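Local coordinates for lipase aflb (Neosartorya fumigata, PDB 6IDY), which probably hydrolyses ester bonds in lipids, as a fungal lipase of the alpha/beta-hydrolase fold, and carries a bound calcium ion, at residues S15-L20 / F101-L106; T169-G174 / L415-A420; T239-K244 / R296-G301; D262-V267 / Q288-E293. All coordinates share one frame; numbering follows the deposited sequence.

Contact 1: residues S15-L20 / F101-L106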
loop_
_atom_site.group_PDB
_atom_site.type_symbol
_atom_site.label_atom_id
_atom_site.label_comp_id
_atom_site.label_asym_id
_atom_site.label_seq_id
_atom_site.Cartn_x
_atom_site.Cartn_y
_atom_site.Cartn_z
ATOM N N SER A 15 -1.289 -12.748 18.394
ATOM C CA SER A 15 -1.597 -13.267 17.064
ATOM C C SER A 15 -2.831 -12.598 16.454
ATOM O O SER A 15 -3.550 -11.877 17.149
ATOM C CB SER A 15 -1.797 -14.781 17.125
ATOM O OG SER A 15 -3.024 -15.125 17.748
ATOM N N LEU A 16 -3.086 -12.867 15.157
ATOM C CA LEU A 16 -4.245 -12.373 14.422
ATOM C C LEU A 16 -5.523 -12.868 15.120
ATOM O O LEU A 16 -6.447 -12.077 15.327
ATOM C CB LEU A 16 -4.174 -12.872 12.966
ATOM C CG LEU A 16 -5.077 -12.226 11.925
ATOM C CD1 LEU A 16 -4.681 -10.808 11.676
ATOM C CD2 LEU A 16 -4.992 -12.970 10.609
ATOM N N VAL A 17 -5.524 -14.150 15.556
ATOM C CA VAL A 17 -6.613 -14.798 16.294
ATOM C C VAL A 17 -6.887 -14.074 17.622
ATOM O O VAL A 17 -8.035 -13.711 17.869
ATOM C CB VAL A 17 -6.368 -16.328 16.474
ATOM C CG1 VAL A 17 -7.239 -16.920 17.583
ATOM C CG2 VAL A 17 -6.598 -17.074 15.165
ATOM N N SER A 18 -5.841 -13.847 18.451
ATOM C CA SER A 18 -5.959 -13.171 19.751
ATOM C C SER A 18 -6.458 -11.728 19.620
ATOM O O SER A 18 -7.343 -11.328 20.374
ATOM C CB SER A 18 -4.649 -13.238 20.535
ATOM O OG SER A 18 -3.691 -12.309 20.057
ATOM N N ILE A 19 -5.921 -10.962 18.646
ATOM C CA ILE A 19 -6.343 -9.576 18.399
ATOM C C ILE A 19 -7.832 -9.532 18.034
ATOM O O ILE A 19 -8.588 -8.772 18.644
ATOM C CB ILE A 19 -5.452 -8.859 17.347
ATOM C CG1 ILE A 19 -4.011 -8.678 17.860
ATOM C CG2 ILE A 19 -6.058 -7.510 16.941
ATOM C CD1 ILE A 19 -2.992 -8.504 16.766
ATOM N N LEU A 20 -8.252 -10.380 17.084
ATOM C CA LEU A 20 -9.642 -10.423 16.638
ATOM C C LEU A 20 -10.607 -10.961 17.708
ATOM O O LEU A 20 -11.738 -10.477 17.778
ATOM C CB LEU A 20 -9.782 -11.168 15.302
ATOM C CG LEU A 20 -9.133 -10.455 14.102
ATOM C CD1 LEU A 20 -8.797 -11.426 13.002
ATOM C CD2 LEU A 20 -9.992 -9.313 13.588
ATOM N N PHE A 101 0.413 -18.487 8.296
ATOM C CA PHE A 101 1.486 -17.521 8.051
ATOM C C PHE A 101 1.023 -16.107 8.426
ATOM O O PHE A 101 1.735 -15.410 9.150
ATOM C CB PHE A 101 1.969 -17.591 6.586
ATOM C CG PHE A 101 2.999 -16.552 6.192
ATOM C CD1 PHE A 101 4.325 -16.672 6.598
ATOM C CD2 PHE A 101 2.647 -15.466 5.399
ATOM C CE1 PHE A 101 5.276 -15.716 6.229
ATOM C CE2 PHE A 101 3.599 -14.509 5.032
ATOM C CZ PHE A 101 4.906 -14.639 5.452
ATOM N N LEU A 102 -0.176 -15.703 7.958
ATOM C CA LEU A 102 -0.775 -14.393 8.246
ATOM C C LEU A 102 -1.041 -14.217 9.746
ATOM O O LEU A 102 -0.906 -13.106 10.263
ATOM C CB LEU A 102 -2.085 -14.201 7.459
ATOM C CG LEU A 102 -2.001 -14.149 5.926
ATOM C CD1 LEU A 102 -3.374 -14.278 5.319
ATOM C CD2 LEU A 102 -1.342 -12.857 5.426
ATOM N N ASN A 103 -1.400 -15.322 10.441
ATOM C CA ASN A 103 -1.680 -15.337 11.880
ATOM C C ASN A 103 -0.478 -14.907 12.737
ATOM O O ASN A 103 -0.673 -14.253 13.762
ATOM C CB ASN A 103 -2.231 -16.695 12.325
ATOM C CG ASN A 103 -2.747 -16.733 13.746
ATOM O OD1 ASN A 103 -3.603 -15.940 14.152
ATOM N ND2 ASN A 103 -2.240 -17.667 14.531
ATOM N N GLY A 104 0.735 -15.243 12.290
ATOM C CA GLY A 104 1.967 -14.900 12.996
ATOM C C GLY A 104 2.708 -13.683 12.475
ATOM O O GLY A 104 3.926 -13.601 12.645
ATOM N N TYR A 105 1.981 -12.714 11.866
ATOM C CA TYR A 105 2.558 -11.495 11.273
ATOM C C TYR A 105 3.280 -10.571 12.282
ATOM O O TYR A 105 4.285 -9.965 11.909
ATOM C CB TYR A 105 1.496 -10.704 10.463
ATOM C CG TYR A 105 0.579 -9.828 11.295
ATOM C CD1 TYR A 105 -0.492 -10.374 11.996
ATOM C CD2 TYR A 105 0.792 -8.457 11.393
ATOM C CE1 TYR A 105 -1.323 -9.578 12.783
ATOM C CE2 TYR A 105 -0.030 -7.651 12.181
ATOM C CZ TYR A 105 -1.090 -8.215 12.871
ATOM O OH TYR A 105 -1.918 -7.421 13.629
ATOM N N LEU A 106 2.758 -10.439 13.527
ATOM C CA LEU A 106 3.334 -9.559 14.557
ATOM C C LEU A 106 4.754 -9.914 14.978
ATOM O O LEU A 106 5.563 -9.016 15.213
ATOM C CB LEU A 106 2.440 -9.474 15.799
ATOM C CG LEU A 106 1.219 -8.564 15.743
ATOM C CD1 LEU A 106 0.471 -8.642 17.036
ATOM C CD2 LEU A 106 1.605 -7.103 15.498
#
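N103 and L16 make the centre of this contact. N103, on helix 96-103, lies beside the first turn of helix 16-24. It uses two oxygens there. Its backbone O accepts from L16 N at 3.1 Å. Its side-chain OD1 takes V17 N at 3.0 Å, nearly along the C=O axis (C=O...N angle 171°). Two N-H groups of the first turn, which have no carbonyl a turn earlier within the helix, are thus met by one asparagine. CG of N103 stands anti to its backbone N (chi1 -171°), which brings OD1 in beside CB of L16, 3.3 Å away. S15 caps the same helix end: its OG accepts from S18 N at 3.2 Å. Apolar side chains add to these bonds. CD1 of L16 meets CE1 of Y105 at 3.7 Å, the two side chains crossing at about a right angle. I19 and L106 reach toward each other tip to tip, with their CD1 atoms a tight 3.5 Å apart. Y105 OH bonds to E421. Helix 414-424 receives L16 and I19 on A420, and helix 31-47 packs on L16 and V17 through I44.

Contact 2: residues T169-G174 / L415-A420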
loop_
_atom_site.group_PDB
_atom_site.type_symbol
_atom_site.label_atom_id
_atom_site.label_comp_id
_atom_site.label_asym_id
_atom_site.label_seq_id
_atom_site.Cartn_x
_atom_site.Cartn_y
_atom_site.Cartn_z
ATOM N N THR A 169 -2.541 1.295 4.279
ATOM C CA THR A 169 -3.255 1.418 5.548
ATOM C C THR A 169 -3.420 0.091 6.279
ATOM O O THR A 169 -3.789 -0.921 5.664
ATOM C CB THR A 169 -4.610 2.091 5.310
ATOM O OG1 THR A 169 -4.404 3.366 4.705
ATOM C CG2 THR A 169 -5.424 2.241 6.578
ATOM N N ALA A 170 -3.128 0.117 7.603
ATOM C CA ALA A 170 -3.318 -0.972 8.564
ATOM C C ALA A 170 -2.576 -2.275 8.238
ATOM O O ALA A 170 -2.801 -3.285 8.909
ATOM C CB ALA A 170 -4.809 -1.237 8.726
ATOM N N THR A 171 -1.706 -2.264 7.218
ATOM C CA THR A 171 -1.036 -3.490 6.792
ATOM C C THR A 171 0.481 -3.313 6.747
ATOM O O THR A 171 0.959 -2.422 6.042
ATOM C CB THR A 171 -1.637 -4.015 5.466
ATOM O OG1 THR A 171 -3.014 -3.631 5.361
ATOM C CG2 THR A 171 -1.535 -5.532 5.343
ATOM N N PRO A 172 1.247 -4.124 7.519
ATOM C CA PRO A 172 2.718 -3.991 7.498
ATOM C C PRO A 172 3.295 -4.308 6.122
ATOM O O PRO A 172 2.770 -5.171 5.425
ATOM C CB PRO A 172 3.197 -5.011 8.544
ATOM C CG PRO A 172 1.999 -5.369 9.336
ATOM C CD PRO A 172 0.829 -5.216 8.419
ATOM N N ALA A 173 4.379 -3.619 5.753
ATOM C CA ALA A 173 5.071 -3.773 4.475
ATOM C C ALA A 173 5.559 -5.180 4.211
ATOM O O ALA A 173 5.317 -5.709 3.126
ATOM C CB ALA A 173 6.236 -2.801 4.395
ATOM N N GLY A 174 6.237 -5.764 5.201
ATOM C CA GLY A 174 6.825 -7.093 5.119
ATOM C C GLY A 174 5.873 -8.149 4.615
ATOM O O GLY A 174 6.160 -8.802 3.609
ATOM N N LEU A 415 -6.285 -8.273 4.136
ATOM C CA LEU A 415 -7.468 -7.603 4.669
ATOM C C LEU A 415 -7.761 -8.050 6.088
ATOM O O LEU A 415 -8.285 -7.264 6.876
ATOM C CB LEU A 415 -8.689 -7.859 3.775
ATOM C CG LEU A 415 -8.650 -7.225 2.383
ATOM C CD1 LEU A 415 -9.793 -7.719 1.556
ATOM C CD2 LEU A 415 -8.662 -5.706 2.450
ATOM N N LEU A 416 -7.392 -9.304 6.417
ATOM C CA LEU A 416 -7.574 -9.880 7.751
ATOM C C LEU A 416 -6.638 -9.210 8.751
ATOM O O LEU A 416 -7.039 -8.931 9.878
ATOM C CB LEU A 416 -7.367 -11.401 7.724
ATOM C CG LEU A 416 -8.207 -12.190 6.702
ATOM C CD1 LEU A 416 -7.721 -13.626 6.604
ATOM C CD2 LEU A 416 -9.703 -12.164 7.053
ATOM N N ILE A 417 -5.408 -8.904 8.322
ATOM C CA ILE A 417 -4.433 -8.189 9.150
ATOM C C ILE A 417 -4.897 -6.731 9.304
ATOM O O ILE A 417 -4.914 -6.206 10.425
ATOM C CB ILE A 417 -2.997 -8.301 8.568
ATOM C CG1 ILE A 417 -2.481 -9.746 8.678
ATOM C CG2 ILE A 417 -2.047 -7.317 9.264
ATOM C CD1 ILE A 417 -1.229 -10.027 7.861
ATOM N N ALA A 418 -5.310 -6.104 8.179
ATOM C CA ALA A 418 -5.799 -4.725 8.173
ATOM C C ALA A 418 -6.949 -4.538 9.174
ATOM O O ALA A 418 -6.927 -3.569 9.936
ATOM C CB ALA A 418 -6.211 -4.299 6.769
ATOM N N LEU A 419 -7.887 -5.513 9.246
ATOM C CA LEU A 419 -9.002 -5.457 10.188
ATOM C C LEU A 419 -8.520 -5.551 11.633
ATOM O O LEU A 419 -8.936 -4.737 12.457
ATOM C CB LEU A 419 -10.076 -6.526 9.908
ATOM C CG LEU A 419 -11.323 -6.442 10.812
ATOM C CD1 LEU A 419 -12.087 -5.137 10.596
ATOM C CD2 LEU A 419 -12.215 -7.638 10.629
ATOM N N ALA A 420 -7.633 -6.526 11.925
ATOM C CA ALA A 420 -7.052 -6.724 13.250
ATOM C C ALA A 420 -6.336 -5.455 13.725
ATOM O O ALA A 420 -6.587 -5.014 14.841
ATOM C CB ALA A 420 -6.083 -7.895 13.223
#
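This is a buried apolar contact of A170 and P172 with A418 and I417, where the loop after strand 161-166 passes helix 414-424. No hydrogen bond joins the two segments. The backbones come close because alanines meet: the CA atoms of A170 and A418 are 4.5 Å apart. CB of A170 lies 3.9 Å from CB of A418 and 3.4 Å from A418 O. In return, A170 O receives a CA-H...O contact from A418 CA at 3.4 Å. The T171 hydroxyl turns back on its own loop and gives a hydrogen bond to T169 O at 2.8 Å. This holds OG1 over CB of A418, 3.6 Å away. With chi1 at -68°, I417 keeps CG1 beside its backbone N and has CG2 as the branch opposite that N. CG2 touches CD of P172 at 3.7 Å. The proline is the N-cap residue of helix 173-178. T169 bonds through OG1 to Q234 and Q288. Its place after the first long strand resembles that of the oxyanion-hole threonine in Candida antarctica lipase B, so a similar role is possible. Around the contact, helix 16-24 covers I417 and A420 through L16, and helix 81-90 covers L415 and L419.

Contact 3: residues T239-K244 / R296-G301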
loop_
_atom_site.group_PDB
_atom_site.type_symbol
_atom_site.label_atom_id
_atom_site.label_comp_id
_atom_site.label_asym_id
_atom_site.label_seq_id
_atom_site.Cartn_x
_atom_site.Cartn_y
_atom_site.Cartn_z
ATOM N N THR A 239 4.209 9.055 0.323
ATOM C CA THR A 239 5.279 9.397 -0.608
ATOM C C THR A 239 5.105 10.802 -1.158
ATOM O O THR A 239 6.067 11.563 -1.164
ATOM C CB THR A 239 5.424 8.330 -1.699
ATOM O OG1 THR A 239 5.497 7.047 -1.083
ATOM C CG2 THR A 239 6.661 8.564 -2.597
ATOM N N GLN A 240 3.886 11.140 -1.621
ATOM C CA GLN A 240 3.568 12.464 -2.162
ATOM C C GLN A 240 3.822 13.563 -1.127
ATOM O O GLN A 240 4.383 14.602 -1.482
ATOM C CB GLN A 240 2.117 12.510 -2.684
ATOM C CG GLN A 240 1.785 13.767 -3.495
ATOM C CD GLN A 240 2.393 13.838 -4.882
ATOM O OE1 GLN A 240 3.247 13.025 -5.287
ATOM N NE2 GLN A 240 1.960 14.839 -5.646
ATOM N N TRP A 241 3.422 13.329 0.144
ATOM C CA TRP A 241 3.660 14.276 1.240
ATOM C C TRP A 241 5.173 14.414 1.488
ATOM O O TRP A 241 5.662 15.532 1.609
ATOM C CB TRP A 241 2.905 13.852 2.525
ATOM C CG TRP A 241 2.969 14.857 3.645
ATOM C CD1 TRP A 241 3.980 15.017 4.550
ATOM C CD2 TRP A 241 1.960 15.818 3.999
ATOM N NE1 TRP A 241 3.670 16.021 5.438
ATOM C CE2 TRP A 241 2.427 16.519 5.136
ATOM C CE3 TRP A 241 0.710 16.171 3.451
ATOM C CZ2 TRP A 241 1.693 17.556 5.731
ATOM C CZ3 TRP A 241 -0.035 17.171 4.066
ATOM C CH2 TRP A 241 0.451 17.843 5.197
ATOM N N ALA A 242 5.915 13.286 1.511
ATOM C CA ALA A 242 7.379 13.284 1.693
ATOM C C ALA A 242 8.067 14.070 0.565
ATOM O O ALA A 242 8.925 14.905 0.840
ATOM C CB ALA A 242 7.907 11.850 1.738
ATOM N N LEU A 243 7.640 13.847 -0.690
ATOM C CA LEU A 243 8.194 14.544 -1.852
ATOM C C LEU A 243 7.916 16.053 -1.797
ATOM O O LEU A 243 8.809 16.855 -2.067
ATOM C CB LEU A 243 7.677 13.928 -3.164
ATOM C CG LEU A 243 8.159 12.510 -3.493
ATOM C CD1 LEU A 243 7.331 11.912 -4.625
ATOM C CD2 LEU A 243 9.670 12.487 -3.836
ATOM N N LYS A 244 6.697 16.431 -1.409
ATOM C CA LYS A 244 6.299 17.834 -1.302
ATOM C C LYS A 244 7.089 18.588 -0.215
ATOM O O LYS A 244 7.719 19.605 -0.507
ATOM C CB LYS A 244 4.781 17.940 -1.038
ATOM C CG LYS A 244 4.300 19.369 -0.749
ATOM C CD LYS A 244 2.785 19.504 -0.862
ATOM C CE LYS A 244 2.375 20.952 -0.813
ATOM N NZ LYS A 244 0.936 21.088 -0.480
ATOM N N ARG A 296 -6.663 18.419 1.369
ATOM C CA ARG A 296 -6.664 19.798 0.868
ATOM C C ARG A 296 -5.275 20.442 1.035
ATOM O O ARG A 296 -4.811 21.128 0.119
ATOM C CB ARG A 296 -7.735 20.614 1.601
ATOM C CG ARG A 296 -7.948 22.039 1.086
ATOM C CD ARG A 296 -9.390 22.518 1.245
ATOM N NE ARG A 296 -9.924 22.299 2.594
ATOM C CZ ARG A 296 -10.786 21.336 2.917
ATOM N NH1 ARG A 296 -11.222 20.488 1.993
ATOM N NH2 ARG A 296 -11.210 21.209 4.166
ATOM N N THR A 297 -4.615 20.208 2.195
ATOM C CA THR A 297 -3.271 20.739 2.470
ATOM C C THR A 297 -2.268 20.109 1.511
ATOM O O THR A 297 -1.454 20.823 0.943
ATOM C CB THR A 297 -2.869 20.522 3.940
ATOM O OG1 THR A 297 -3.822 21.179 4.775
ATOM C CG2 THR A 297 -1.469 21.055 4.255
ATOM N N LEU A 298 -2.331 18.777 1.333
ATOM C CA LEU A 298 -1.419 18.069 0.440
ATOM C C LEU A 298 -1.554 18.548 -0.994
ATOM O O LEU A 298 -0.542 18.840 -1.628
ATOM C CB LEU A 298 -1.636 16.542 0.513
ATOM C CG LEU A 298 -0.834 15.696 -0.509
ATOM C CD1 LEU A 298 0.680 15.873 -0.337
ATOM C CD2 LEU A 298 -1.224 14.242 -0.435
ATOM N N ARG A 299 -2.797 18.642 -1.490
ATOM C CA ARG A 299 -3.107 19.006 -2.867
ATOM C C ARG A 299 -2.854 20.462 -3.207
ATOM O O ARG A 299 -2.721 20.781 -4.386
ATOM C CB ARG A 299 -4.541 18.598 -3.223
ATOM C CG ARG A 299 -4.714 17.079 -3.186
ATOM C CD ARG A 299 -6.118 16.669 -3.546
ATOM N NE ARG A 299 -6.407 16.860 -4.969
ATOM C CZ ARG A 299 -6.140 15.967 -5.911
ATOM N NH1 ARG A 299 -5.543 14.820 -5.601
ATOM N NH2 ARG A 299 -6.466 16.209 -7.171
ATOM N N GLY A 300 -2.762 21.326 -2.199
ATOM C CA GLY A 300 -2.453 22.741 -2.413
ATOM C C GLY A 300 -1.034 22.927 -2.928
ATOM O O GLY A 300 -0.210 22.018 -2.796
ATOM N N GLY A 301 -0.772 24.072 -3.568
ATOM C CA GLY A 301 0.537 24.414 -4.126
ATOM C C GLY A 301 1.143 23.383 -5.066
ATOM O O GLY A 301 2.350 23.136 -5.021
#
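K244 of helix 235-245 reaches the C-terminal end of helix 293-299. Its CB points toward that helix, and the trans chi1 (173°) swings CG away from N. The rest of the chain is extended, so the full length of the lysine is spent on the crossing. CD passes 3.5 Å from L298 O. CE lies 3.4 Å from G300 O. NZ then ends among three backbone carbonyls. It gives hydrogen bonds to G300 O at 2.7 Å and to L298 O at 2.9 Å, and T297 O is 2.8 Å away. In both bonds NZ sits well above the carbonyl plane rather than on a lone pair, 47° out of it at G300 and 55° at L298. A positive charge here would be favoured by the partial negative charge of the helix end. A sulfate, probably from the crystallisation liquor, is bound nearby.

The apolar part is carried by L298 and W241. L298 sends CD1 to within 3.7 Å of W241 CA. The Q240 side chain crosses that of L298 at about a right angle, with CG near CD1. CB of L298 meets the indole at its edge, 3.8 Å from W241 CE3. T297 CG2 approaches W241 CH2 at 3.9 Å. W241 NE1 bonds to Y438, and the indole stacks with F294. A lysine at carbonyls of a helix C-terminus is a recognised form of helix capping. Helix 235-245 follows strand 227-232, the place of the nucleophile-elbow helix in alpha/beta hydrolases.

Contact 4: residues D262-V267 / Q288-E293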
loop_
_atom_site.group_PDB
_atom_site.type_symbol
_atom_site.label_atom_id
_atom_site.label_comp_id
_atom_site.label_asym_id
_atom_site.label_seq_id
_atom_site.Cartn_x
_atom_site.Cartn_y
_atom_site.Cartn_z
ATOM N N ASP A 262 -4.617 6.815 -3.251
ATOM C CA ASP A 262 -5.767 7.665 -2.960
ATOM C C ASP A 262 -5.299 9.101 -2.753
ATOM O O ASP A 262 -5.430 9.660 -1.664
ATOM C CB ASP A 262 -6.588 7.099 -1.781
ATOM C CG ASP A 262 -5.863 6.994 -0.457
ATOM O OD1 ASP A 262 -4.658 6.644 -0.459
ATOM O OD2 ASP A 262 -6.499 7.252 0.582
ATOM N N PHE A 263 -4.759 9.712 -3.826
ATOM C CA PHE A 263 -4.223 11.083 -3.800
ATOM C C PHE A 263 -5.258 12.142 -3.466
ATOM O O PHE A 263 -4.882 13.264 -3.120
ATOM C CB PHE A 263 -3.475 11.439 -5.096
ATOM C CG PHE A 263 -2.245 10.606 -5.354
ATOM C CD1 PHE A 263 -1.174 10.623 -4.466
ATOM C CD2 PHE A 263 -2.130 9.847 -6.512
ATOM C CE1 PHE A 263 -0.028 9.862 -4.714
ATOM C CE2 PHE A 263 -0.961 9.131 -6.784
ATOM C CZ PHE A 263 0.069 9.120 -5.873
ATOM N N HIS A 264 -6.556 11.786 -3.532
ATOM C CA HIS A 264 -7.642 12.682 -3.145
ATOM C C HIS A 264 -8.474 12.006 -2.050
ATOM O O HIS A 264 -9.566 12.454 -1.736
ATOM C CB HIS A 264 -8.532 13.054 -4.351
ATOM C CG HIS A 264 -9.181 14.407 -4.222
ATOM N ND1 HIS A 264 -9.819 14.803 -3.052
ATOM C CD2 HIS A 264 -9.297 15.399 -5.130
ATOM C CE1 HIS A 264 -10.273 16.024 -3.282
ATOM N NE2 HIS A 264 -9.972 16.428 -4.514
ATOM N N GLY A 265 -7.939 10.945 -1.465
ATOM C CA GLY A 265 -8.651 10.177 -0.454
ATOM C C GLY A 265 -9.830 9.424 -1.045
ATOM O O GLY A 265 -9.820 9.047 -2.222
ATOM N N THR A 266 -10.878 9.238 -0.245
ATOM C CA THR A 266 -12.063 8.500 -0.665
ATOM C C THR A 266 -13.332 9.036 -0.038
ATOM O O THR A 266 -13.304 9.600 1.057
ATOM C CB THR A 266 -11.874 6.987 -0.421
ATOM O OG1 THR A 266 -13.004 6.289 -0.933
ATOM C CG2 THR A 266 -11.671 6.636 1.046
ATOM N N VAL A 267 -14.448 8.842 -0.727
ATOM C CA VAL A 267 -15.743 9.275 -0.204
ATOM C C VAL A 267 -16.430 8.153 0.534
ATOM O O VAL A 267 -16.129 6.975 0.309
ATOM C CB VAL A 267 -16.680 9.860 -1.282
ATOM C CG1 VAL A 267 -16.106 11.129 -1.860
ATOM C CG2 VAL A 267 -16.998 8.842 -2.375
ATOM N N GLN A 288 -7.937 10.254 5.308
ATOM C CA GLN A 288 -8.123 9.752 3.951
ATOM C C GLN A 288 -9.527 10.019 3.385
ATOM O O GLN A 288 -9.869 9.509 2.318
ATOM C CB GLN A 288 -7.716 8.279 3.849
ATOM C CG GLN A 288 -6.194 8.153 3.902
ATOM C CD GLN A 288 -5.744 6.731 3.961
ATOM O OE1 GLN A 288 -5.677 6.109 5.028
ATOM N NE2 GLN A 288 -5.426 6.185 2.813
ATOM N N GLY A 289 -10.297 10.861 4.065
ATOM C CA GLY A 289 -11.585 11.314 3.555
ATOM C C GLY A 289 -11.332 12.298 2.423
ATOM O O GLY A 289 -10.318 12.999 2.432
ATOM N N TRP A 290 -12.228 12.340 1.437
ATOM C CA TRP A 290 -12.124 13.203 0.253
ATOM C C TRP A 290 -11.906 14.682 0.547
ATOM O O TRP A 290 -11.089 15.313 -0.118
ATOM C CB TRP A 290 -13.378 13.051 -0.630
ATOM C CG TRP A 290 -13.230 13.627 -2.009
ATOM C CD1 TRP A 290 -13.551 14.889 -2.412
ATOM C CD2 TRP A 290 -12.704 12.956 -3.164
ATOM N NE1 TRP A 290 -13.287 15.040 -3.754
ATOM C CE2 TRP A 290 -12.756 13.871 -4.240
ATOM C CE3 TRP A 290 -12.227 11.657 -3.404
ATOM C CZ2 TRP A 290 -12.328 13.536 -5.531
ATOM C CZ3 TRP A 290 -11.804 11.325 -4.685
ATOM C CH2 TRP A 290 -11.872 12.253 -5.735
ATOM N N ASN A 291 -12.666 15.237 1.499
ATOM C CA ASN A 291 -12.655 16.668 1.797
ATOM C C ASN A 291 -11.925 17.069 3.080
ATOM O O ASN A 291 -12.161 18.166 3.604
ATOM C CB ASN A 291 -14.090 17.206 1.800
ATOM C CG ASN A 291 -14.455 17.778 0.456
ATOM O OD1 ASN A 291 -14.194 18.954 0.160
ATOM N ND2 ASN A 291 -15.027 16.950 -0.403
ATOM N N THR A 292 -10.994 16.235 3.545
ATOM C CA THR A 292 -10.271 16.544 4.774
ATOM C C THR A 292 -9.286 17.681 4.609
ATOM O O THR A 292 -8.884 18.001 3.488
ATOM C CB THR A 292 -9.583 15.304 5.333
ATOM O OG1 THR A 292 -8.626 14.831 4.380
ATOM C CG2 THR A 292 -10.581 14.219 5.723
ATOM N N GLU A 293 -8.890 18.285 5.742
ATOM C CA GLU A 293 -7.873 19.325 5.779
ATOM C C GLU A 293 -6.545 18.722 5.337
ATOM O O GLU A 293 -5.794 19.393 4.644
ATOM C CB GLU A 293 -7.756 19.941 7.181
ATOM C CG GLU A 293 -8.740 21.079 7.408
ATOM C CD GLU A 293 -8.549 22.284 6.503
ATOM O OE1 GLU A 293 -7.427 22.842 6.473
ATOM O OE2 GLU A 293 -9.524 22.668 5.818
#
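The chi1 angles of H264 (-151°) and W290 (-166°) both send the ring out on the far side of CB from the main-chain nitrogen, and this lays the imidazole on the indole. The rings form an offset stack. The H264 ring and the five-membered ring of W290 have centroids 3.8 Å apart and planes 8° from parallel. CB of H264 continues the overlap as a CH-pi contact, over the face of the six-membered ring. H264 ND1 also gives a weak hydrogen bond to W290 O, 3.2 Å away, which lies at the imidazole edge. Beside the stack, CG1 of V267 touches CB of W290 at 3.6 Å.

The backbones are joined by a single parallel bridge between T266 and G289. T266 N donates to Q288 O at 2.8 Å, and W290 N donates to T266 O at 3.0 Å. G265 has positive phi and brings its CA to 3.1 Å from Q288 O.

At the buried end, Q288 NE2 donates to D262 OD2 at 2.7 Å, meeting it on the syn side. OE1 of the same amide has a partner outside the two segments, so both ends of the group are held. Type I turns run from D262 to G265 and from G289 to T292. Helix 235-245 packs L237 on D262 and Q288. Helix 293-299 starts after T292 and sets I295 and R299 against H264.

Overall arrangement
Contacts 1 and 2 share helix 414-424, with centres 10 Å apart. I19 CG2 lies 3.3 Å from A420 O, and L16 packs on the same helix. Contact 2 joins contact 4 through T169 OG1 and Q288 OE1, 3.0 Å apart. Q234, just before helix 235-245, also bonds to T169. This junction probably lies near the active site, judging from related lipases. Contacts 3 and 4 are 12 Å apart between centres. R299 NH1 meets F263 O, and R296 NH1 meets N291 O, both at 3.0 Å. Contacts 1 and 3 lie on opposite sides of the chain's centre, 34 Å apart between centres.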